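Local coordinates for inorganic pyrophosphatase (Coxiella burnetii, PDB 3TR4), which probably hydrolyses inorganic pyrophosphate to two phosphate ions in a magnesium-dependent reaction, working as a homohexamer, at residues D134-F139 / K155-K160; V19-P24 / V73-P78. All blocks are in the same frame, centred on the assembly; numbering follows the deposited sequence.

In the fold
The centres of the two contacts lie 16 Å apart. Interaction 2 comes first along the chain and is complete before interaction 1 begins. It joins strands 16-23 and 72-75 across the inside of the beta-barrel, whereas interaction 1 lies outside, where helix 130-142 meets strand 152-159, a strand added to the same sheet by pairing with strand 86-99. The barrel wall connects them: Leu74 CD1 lies 3.9 Å from Ile136 CG2, and Leu76 CD2 is 4.1 Å from Ile136 CD1. Strand 72-75 and the residues just after it therefore pack against the core through Val73 and Val75 and against the helix through Leu74 and Leu76, close to manganese ligand Asp72.

Interaction 1. Residues D134-F139 / K155-K160; sequences DAISHF and KGWEDK
Trp157 reaches from strand 152-159, which is added to the pyrophosphatase beta-barrel sheet along strand 86-99, to Ile136 and Ser137 on helix 130-142, packed on the outside of the barrel. The backbones stay well apart, with Ser137 CA and Gly156 CA 7.9 Å from each other, and the indole spans the gap; Trp157 accounts for 75 of the 139 Å² buried between the segments.

The apolar part is an edge contact. The CG2 branch of Ile136 lies near the ring plane at the six-membered end of the indole, 3.8 Å from Trp157 CH2, and the two side chains cross at about a right angle. Ile136 also touches Pro54, while the indole leans on Met95 of strand 86-99 and on Leu125, so the ring touches helix, sheet and loop.

The polar part is modest. Trp157 NE1 donates to Ser137 OG over 2.9 Å, but the N-H...O angle of 126° makes the bond weak, and OG approaches the ring obliquely. The hydroxyl is committed to its own helix, where it is bonded to the carbonyl of Leu133, one turn back. A chi1 of -54° sets OG beside its own backbone N, where it can serve both partners.

Next to the tryptophan, Lys155 and Gly156 form a classic beta bulge facing Lys96 of strand 86-99. On the far side of the helix, His138 NE2 bonds Asp145 of the second subunit. Back at the indole, Ser137 OG also lies 3.4 Å from Trp157 CE2, the carbon bonded to NE1.

Interaction 2. Residues V19-P24 / V73-P78; sequences VIIEIP and VLVLTP
Four branched aliphatic residues, Val19 and Ile21 on one strand, Val73 and Val75 on the other, meet across the interior of a closed five-stranded barrel, the OB-like core of family I pyrophosphatases. Closure follows from the pairing: 16-23 with 56-59, 56-59 with 72-75, 72-75 with 106-111, 106-111 with 86-99, and 86-99 back to 16-23. The contacting strands are thus not paired with each other. Their segment axes pass 8.8 Å apart at a signed angle of -80°, and no hydrogen bond links them.

All the contacts are apolar, and all four residues are buried. Val19 uses both branches. Its CG2 nests over the fork of Val73, 3.9 Å from Val73 CG1 and 4.0 Å from Val73 CG2. The other methyl, Val19 CG1, lies 4.2 Å from Val75 CG2, where the two side chains run past each other in opposite directions. Ile21 makes a looser contact: its CB does not aim at the opposite strand, but a folded chi2 of -63° swings CD1 round to within 4.3 Å of Val75 CG2. That methyl therefore receives two residues of strand 16-23.

Backbone alternation separates inside from outside. Val89 of strand 86-99 touches both Val19 and Val75 within the core. Ile20 turns the other way, onto Phe59 of its own chain and Phe40 of the third subunit. At the end of strand 16-23, Glu22 and Ile23 form a classic beta bulge facing Tyr57, a predicted substrate-binding residue.

Strand 72-75 begins with the manganese ligand Asp72. Behind it, Leu74 packs on Phe140 and Leu76 on Leu132, so helix 130-142 covers the outer face of strand 72-75 and its continuation through Leu76, whose inner face meets strand 16-23.

Interaction 1. Residues D134-F139 / K155-K160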
ATOM      1  N   ASP B 134     -15.809  -0.829  21.382  1.00 31.43           N
ATOM      2  CA  ASP B 134     -15.648  -2.241  21.712  1.00 33.86           C
ATOM      3  C   ASP B 134     -14.431  -2.826  21.004  1.00 32.79           C
ATOM      4  O   ASP B 134     -13.671  -3.597  21.590  1.00 35.84           O
ATOM      5  CB  ASP B 134     -16.904  -3.039  21.361  1.00 38.72           C
ATOM      6  CG  ASP B 134     -18.056  -2.758  22.309  1.00 47.72           C
ATOM      7  OD1 ASP B 134     -17.815  -2.176  23.388  1.00 45.51           O
ATOM      8  OD2 ASP B 134     -19.202  -3.126  21.978  1.00 55.16           O
ATOM      9  N   ALA B 135     -14.251  -2.451  19.742  1.00 31.45           N
ATOM     10  CA  ALA B 135     -13.089  -2.881  18.974  1.00 33.01           C
ATOM     11  C   ALA B 135     -11.797  -2.375  19.607  1.00 27.15           C
ATOM     12  O   ALA B 135     -10.800  -3.093  19.660  1.00 32.16           O
ATOM     13  CB  ALA B 135     -13.200  -2.403  17.532  1.00 34.14           C
ATOM     14  N   ILE B 136     -11.817  -1.134  20.083  1.00 26.41           N
ATOM     15  CA  ILE B 136     -10.639  -0.543  20.704  1.00 26.24           C
ATOM     16  C   ILE B 136     -10.298  -1.237  22.019  1.00 27.62           C
ATOM     17  O   ILE B 136      -9.142  -1.590  22.253  1.00 26.58           O
ATOM     18  CB  ILE B 136     -10.815   0.966  20.941  1.00 23.35           C
ATOM     19  CG1 ILE B 136     -10.897   1.701  19.601  1.00 25.03           C
ATOM     20  CG2 ILE B 136      -9.661   1.511  21.784  1.00 23.13           C
ATOM     21  CD1 ILE B 136     -11.251   3.163  19.723  1.00 30.23           C
ATOM     22  N   SER B 137     -11.304  -1.432  22.868  1.00 26.50           N
ATOM     23  CA  SER B 137     -11.109  -2.112  24.146  1.00 31.27           C
ATOM     24  C   SER B 137     -10.617  -3.536  23.936  1.00 30.09           C
ATOM     25  O   SER B 137      -9.698  -3.993  24.612  1.00 31.35           O
ATOM     26  CB  SER B 137     -12.410  -2.135  24.947  1.00 35.15           C
ATOM     27  OG  SER B 137     -12.928  -0.825  25.096  1.00 44.62           O
ATOM     28  N   HIS B 138     -11.238  -4.234  22.992  1.00 30.59           N
ATOM     29  CA  HIS B 138     -10.840  -5.595  22.663  1.00 31.70           C
ATOM     30  C   HIS B 138      -9.368  -5.647  22.265  1.00 31.99           C
ATOM     31  O   HIS B 138      -8.620  -6.501  22.742  1.00 29.82           O
ATOM     32  CB  HIS B 138     -11.708  -6.145  21.532  1.00 30.48           C
ATOM     33  CG  HIS B 138     -11.336  -7.529  21.105  1.00 32.19           C
ATOM     34  ND1 HIS B 138     -10.688  -7.790  19.917  1.00 36.68           N
ATOM     35  CD2 HIS B 138     -11.514  -8.727  21.710  1.00 30.78           C
ATOM     36  CE1 HIS B 138     -10.488  -9.092  19.804  1.00 34.45           C
ATOM     37  NE2 HIS B 138     -10.979  -9.683  20.880  1.00 33.10           N
ATOM     38  N   PHE B 139      -8.956  -4.729  21.394  1.00 26.26           N
ATOM     39  CA  PHE B 139      -7.560  -4.669  20.972  1.00 27.10           C
ATOM     40  C   PHE B 139      -6.594  -4.557  22.150  1.00 24.08           C
ATOM     41  O   PHE B 139      -5.619  -5.298  22.232  1.00 24.82           O
ATOM     42  CB  PHE B 139      -7.315  -3.510  20.000  1.00 27.07           C
ATOM     43  CG  PHE B 139      -5.864  -3.342  19.621  1.00 27.83           C
ATOM     44  CD1 PHE B 139      -5.051  -2.466  20.319  1.00 24.20           C
ATOM     45  CD2 PHE B 139      -5.313  -4.075  18.580  1.00 26.99           C
ATOM     46  CE1 PHE B 139      -3.715  -2.314  19.983  1.00 29.01           C
ATOM     47  CE2 PHE B 139      -3.979  -3.929  18.236  1.00 29.87           C
ATOM     48  CZ  PHE B 139      -3.176  -3.046  18.941  1.00 29.00           C
ATOM     49  N   LYS B 155     -10.521  -1.815  32.008  1.00 28.39           N
ATOM     50  CA  LYS B 155     -11.553  -1.698  33.031  1.00 28.29           C
ATOM     51  C   LYS B 155     -12.846  -1.083  32.490  1.00 37.23           C
ATOM     52  O   LYS B 155     -13.946  -1.473  32.890  1.00 32.93           O
ATOM     53  CB  LYS B 155     -11.034  -0.869  34.205  1.00 32.40           C
ATOM     54  CG  LYS B 155      -9.708  -1.357  34.769  1.00 35.89           C
ATOM     55  CD  LYS B 155      -9.810  -2.791  35.258  1.00 42.17           C
ATOM     56  CE  LYS B 155      -8.472  -3.295  35.784  1.00 48.79           C
ATOM     57  NZ  LYS B 155      -7.994  -2.511  36.956  1.00 48.18           N
ATOM     58  N   GLY B 156     -12.714  -0.120  31.583  1.00 34.83           N
ATOM     59  CA  GLY B 156     -13.874   0.547  31.021  1.00 34.86           C
ATOM     60  C   GLY B 156     -13.556   1.934  30.499  1.00 38.00           C
ATOM     61  O   GLY B 156     -12.403   2.365  30.509  1.00 40.53           O
ATOM     62  N   TRP B 157     -14.586   2.631  30.036  1.00 32.61           N
ATOM     63  CA  TRP B 157     -14.436   3.997  29.549  1.00 31.52           C
ATOM     64  C   TRP B 157     -14.960   5.005  30.567  1.00 35.55           C
ATOM     65  O   TRP B 157     -16.038   4.821  31.132  1.00 31.94           O
ATOM     66  CB  TRP B 157     -15.190   4.172  28.232  1.00 36.43           C
ATOM     67  CG  TRP B 157     -14.663   3.313  27.130  1.00 35.80           C
ATOM     68  CD1 TRP B 157     -15.078   2.058  26.797  1.00 37.11           C
ATOM     69  CD2 TRP B 157     -13.619   3.648  26.211  1.00 31.54           C
ATOM     70  NE1 TRP B 157     -14.356   1.590  25.730  1.00 39.78           N
ATOM     71  CE2 TRP B 157     -13.454   2.548  25.351  1.00 35.36           C
ATOM     72  CE3 TRP B 157     -12.810   4.773  26.035  1.00 29.32           C
ATOM     73  CZ2 TRP B 157     -12.511   2.538  24.327  1.00 36.06           C
ATOM     74  CZ3 TRP B 157     -11.877   4.763  25.021  1.00 33.71           C
ATOM     75  CH2 TRP B 157     -11.733   3.652  24.177  1.00 38.41           C
ATOM     76  N   GLU B 158     -14.194   6.068  30.800  1.00 30.65           N
ATOM     77  CA  GLU B 158     -14.648   7.172  31.640  1.00 35.78           C
ATOM     78  C   GLU B 158     -14.801   8.433  30.794  1.00 31.08           C
ATOM     79  O   GLU B 158     -14.341   8.480  29.654  1.00 28.28           O
ATOM     80  CB  GLU B 158     -13.677   7.423  32.794  1.00 43.08           C
ATOM     81  CG  GLU B 158     -13.472   6.234  33.720  1.00 60.06           C
ATOM     82  CD  GLU B 158     -14.662   5.973  34.624  1.00 79.64           C
ATOM     83  OE1 GLU B 158     -14.503   6.078  35.859  1.00 87.06           O
ATOM     84  OE2 GLU B 158     -15.754   5.657  34.104  1.00 86.21           O
ATOM     85  N   ASP B 159     -15.427   9.455  31.363  1.00 31.09           N
ATOM     86  CA  ASP B 159     -15.823  10.634  30.596  1.00 38.45           C
ATOM     87  C   ASP B 159     -14.736  11.701  30.460  1.00 41.60           C
ATOM     88  O   ASP B 159     -13.630  11.566  30.995  1.00 33.51           O
ATOM     89  CB  ASP B 159     -17.105  11.246  31.175  1.00 43.22           C
ATOM     90  CG  ASP B 159     -16.943  11.697  32.620  1.00 52.15           C
ATOM     91  OD1 ASP B 159     -15.827  12.113  33.002  1.00 52.49           O
ATOM     92  OD2 ASP B 159     -17.937  11.640  33.373  1.00 58.64           O
ATOM     93  N   LYS B 160     -15.073  12.765  29.736  1.00 30.62           N
ATOM     94  CA  LYS B 160     -14.146  13.855  29.451  1.00 34.32           C
ATOM     95  C   LYS B 160     -13.563  14.472  30.722  1.00 34.09           C
ATOM     96  O   LYS B 160     -12.383  14.815  30.766  1.00 34.15           O
ATOM     97  CB  LYS B 160     -14.847  14.922  28.607  1.00 37.97           C
ATOM     98  CG  LYS B 160     -13.972  16.079  28.145  1.00 36.32           C
ATOM     99  CD  LYS B 160     -14.809  17.058  27.323  1.00 45.48           C
ATOM    100  CE  LYS B 160     -14.094  18.381  27.104  1.00 52.39           C
ATOM    101  NZ  LYS B 160     -12.816  18.197  26.367  1.00 59.00           N
TER

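Interaction 2. Residues V19-P24 / V73-P78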
ATOM      1  N   VAL B  19      -0.189  16.159  20.653  1.00 22.61           N
ATOM      2  CA  VAL B  19       0.093  14.734  20.630  1.00 22.77           C
ATOM      3  C   VAL B  19       1.120  14.444  19.551  1.00 28.19           C
ATOM      4  O   VAL B  19       1.003  14.923  18.421  1.00 26.13           O
ATOM      5  CB  VAL B  19      -1.179  13.905  20.368  1.00 25.52           C
ATOM      6  CG1 VAL B  19      -0.820  12.457  20.081  1.00 24.85           C
ATOM      7  CG2 VAL B  19      -2.123  13.996  21.565  1.00 30.10           C
ATOM      8  N   ILE B  20       2.143  13.682  19.909  1.00 24.52           N
ATOM      9  CA  ILE B  20       3.092  13.188  18.927  1.00 25.46           C
ATOM     10  C   ILE B  20       2.713  11.754  18.585  1.00 22.62           C
ATOM     11  O   ILE B  20       2.679  10.883  19.454  1.00 21.57           O
ATOM     12  CB  ILE B  20       4.539  13.254  19.444  1.00 23.27           C
ATOM     13  CG1 ILE B  20       4.964  14.715  19.628  1.00 25.07           C
ATOM     14  CG2 ILE B  20       5.474  12.546  18.474  1.00 26.10           C
ATOM     15  CD1 ILE B  20       6.326  14.894  20.278  1.00 33.02           C
ATOM     16  N   ILE B  21       2.405  11.520  17.317  1.00 21.87           N
ATOM     17  CA  ILE B  21       1.939  10.211  16.884  1.00 21.09           C
ATOM     18  C   ILE B  21       3.108   9.239  16.766  1.00 24.13           C
ATOM     19  O   ILE B  21       4.157   9.581  16.226  1.00 28.92           O
ATOM     20  CB  ILE B  21       1.186  10.302  15.545  1.00 20.84           C
ATOM     21  CG1 ILE B  21      -0.087  11.138  15.713  1.00 20.63           C
ATOM     22  CG2 ILE B  21       0.841   8.912  15.033  1.00 19.01           C
ATOM     23  CD1 ILE B  21      -1.096  10.538  16.676  1.00 24.05           C
ATOM     24  N   GLU B  22       2.919   8.031  17.286  1.00 18.96           N
ATOM     25  CA  GLU B  22       3.963   7.014  17.258  1.00 23.09           C
ATOM     26  C   GLU B  22       3.552   5.828  16.390  1.00 24.05           C
ATOM     27  O   GLU B  22       4.392   5.196  15.753  1.00 26.26           O
ATOM     28  CB  GLU B  22       4.307   6.563  18.684  1.00 20.87           C
ATOM     29  CG  GLU B  22       5.038   7.625  19.505  1.00 22.46           C
ATOM     30  CD  GLU B  22       5.225   7.230  20.962  1.00 32.79           C
ATOM     31  OE1 GLU B  22       4.280   6.664  21.555  1.00 37.36           O
ATOM     32  OE2 GLU B  22       6.316   7.484  21.515  1.00 34.43           O
ATOM     33  N   ILE B  23       2.252   5.543  16.360  1.00 22.51           N
ATOM     34  CA  ILE B  23       1.716   4.425  15.591  1.00 20.20           C
ATOM     35  C   ILE B  23       0.454   4.860  14.855  1.00 21.91           C
ATOM     36  O   ILE B  23      -0.485   5.347  15.479  1.00 25.24           O
ATOM     37  CB  ILE B  23       1.329   3.255  16.515  1.00 21.16           C
ATOM     38  CG1 ILE B  23       2.492   2.883  17.436  1.00 27.87           C
ATOM     39  CG2 ILE B  23       0.856   2.059  15.697  1.00 21.35           C
ATOM     40  CD1 ILE B  23       2.112   1.881  18.498  1.00 33.18           C
ATOM     41  N   PRO B  24       0.418   4.672  13.528  1.00 22.73           N
ATOM     42  CA  PRO B  24      -0.741   5.105  12.741  1.00 22.72           C
ATOM     43  C   PRO B  24      -1.892   4.117  12.866  1.00 24.32           C
ATOM     44  O   PRO B  24      -1.653   2.944  13.162  1.00 18.83           O
ATOM     45  CB  PRO B  24      -0.203   5.076  11.315  1.00 26.22           C
ATOM     46  CG  PRO B  24       0.772   3.944  11.332  1.00 27.18           C
ATOM     47  CD  PRO B  24       1.410   3.964  12.698  1.00 23.53           C
ATOM     48  N   VAL B  73      -2.190   8.566  24.405  1.00 24.46           N
ATOM     49  CA  VAL B  73      -3.397   9.074  23.772  1.00 24.36           C
ATOM     50  C   VAL B  73      -3.783   8.233  22.563  1.00 24.31           C
ATOM     51  O   VAL B  73      -2.931   7.857  21.756  1.00 27.67           O
ATOM     52  CB  VAL B  73      -3.220  10.534  23.332  1.00 26.33           C
ATOM     53  CG1 VAL B  73      -4.494  11.055  22.686  1.00 26.19           C
ATOM     54  CG2 VAL B  73      -2.827  11.394  24.522  1.00 29.69           C
ATOM     55  N   LEU B  74      -5.072   7.927  22.456  1.00 18.64           N
ATOM     56  CA  LEU B  74      -5.626   7.326  21.252  1.00 15.77           C
ATOM     57  C   LEU B  74      -6.299   8.434  20.453  1.00 24.97           C
ATOM     58  O   LEU B  74      -7.150   9.157  20.979  1.00 26.60           O
ATOM     59  CB  LEU B  74      -6.658   6.266  21.622  1.00 16.54           C
ATOM     60  CG  LEU B  74      -6.147   5.154  22.537  1.00 27.16           C
ATOM     61  CD1 LEU B  74      -7.303   4.341  23.110  1.00 28.12           C
ATOM     62  CD2 LEU B  74      -5.179   4.267  21.778  1.00 27.05           C
ATOM     63  N   VAL B  75      -5.927   8.578  19.188  1.00 19.13           N
ATOM     64  CA  VAL B  75      -6.531   9.622  18.365  1.00 22.81           C
ATOM     65  C   VAL B  75      -7.277   9.038  17.172  1.00 23.87           C
ATOM     66  O   VAL B  75      -6.691   8.352  16.336  1.00 22.63           O
ATOM     67  CB  VAL B  75      -5.487  10.633  17.857  1.00 24.77           C
ATOM     68  CG1 VAL B  75      -6.184  11.798  17.166  1.00 27.41           C
ATOM     69  CG2 VAL B  75      -4.629  11.131  19.016  1.00 24.30           C
ATOM     70  N   LEU B  76      -8.578   9.303  17.107  1.00 21.86           N
ATOM     71  CA  LEU B  76      -9.384   8.889  15.971  1.00 21.73           C
ATOM     72  C   LEU B  76      -9.327   9.959  14.894  1.00 24.16           C
ATOM     73  O   LEU B  76      -9.524  11.140  15.169  1.00 25.89           O
ATOM     74  CB  LEU B  76     -10.833   8.668  16.396  1.00 30.50           C
ATOM     75  CG  LEU B  76     -11.070   7.647  17.508  1.00 34.69           C
ATOM     76  CD1 LEU B  76     -12.538   7.631  17.902  1.00 35.67           C
ATOM     77  CD2 LEU B  76     -10.617   6.271  17.063  1.00 34.99           C
ATOM     78  N   THR B  77      -9.058   9.539  13.665  1.00 19.75           N
ATOM     79  CA  THR B  77      -8.959  10.463  12.546  1.00 21.25           C
ATOM     80  C   THR B  77      -9.579   9.828  11.311  1.00 21.89           C
ATOM     81  O   THR B  77      -9.754   8.607  11.262  1.00 21.73           O
ATOM     82  CB  THR B  77      -7.493  10.801  12.227  1.00 25.01           C
ATOM     83  OG1 THR B  77      -6.782   9.597  11.920  1.00 24.67           O
ATOM     84  CG2 THR B  77      -6.826  11.481  13.412  1.00 26.16           C
ATOM     85  N   PRO B  78      -9.916  10.654  10.310  1.00 24.74           N
ATOM     86  CA  PRO B  78     -10.464  10.178   9.035  1.00 24.42           C
ATOM     87  C   PRO B  78      -9.493   9.243   8.315  1.00 28.60           C
ATOM     88  O   PRO B  78      -9.924   8.259   7.723  1.00 26.98           O
ATOM     89  CB  PRO B  78     -10.649  11.468   8.234  1.00 27.48           C
ATOM     90  CG  PRO B  78     -10.799  12.538   9.268  1.00 28.94           C
ATOM     91  CD  PRO B  78      -9.900  12.126  10.391  1.00 27.92           C
TER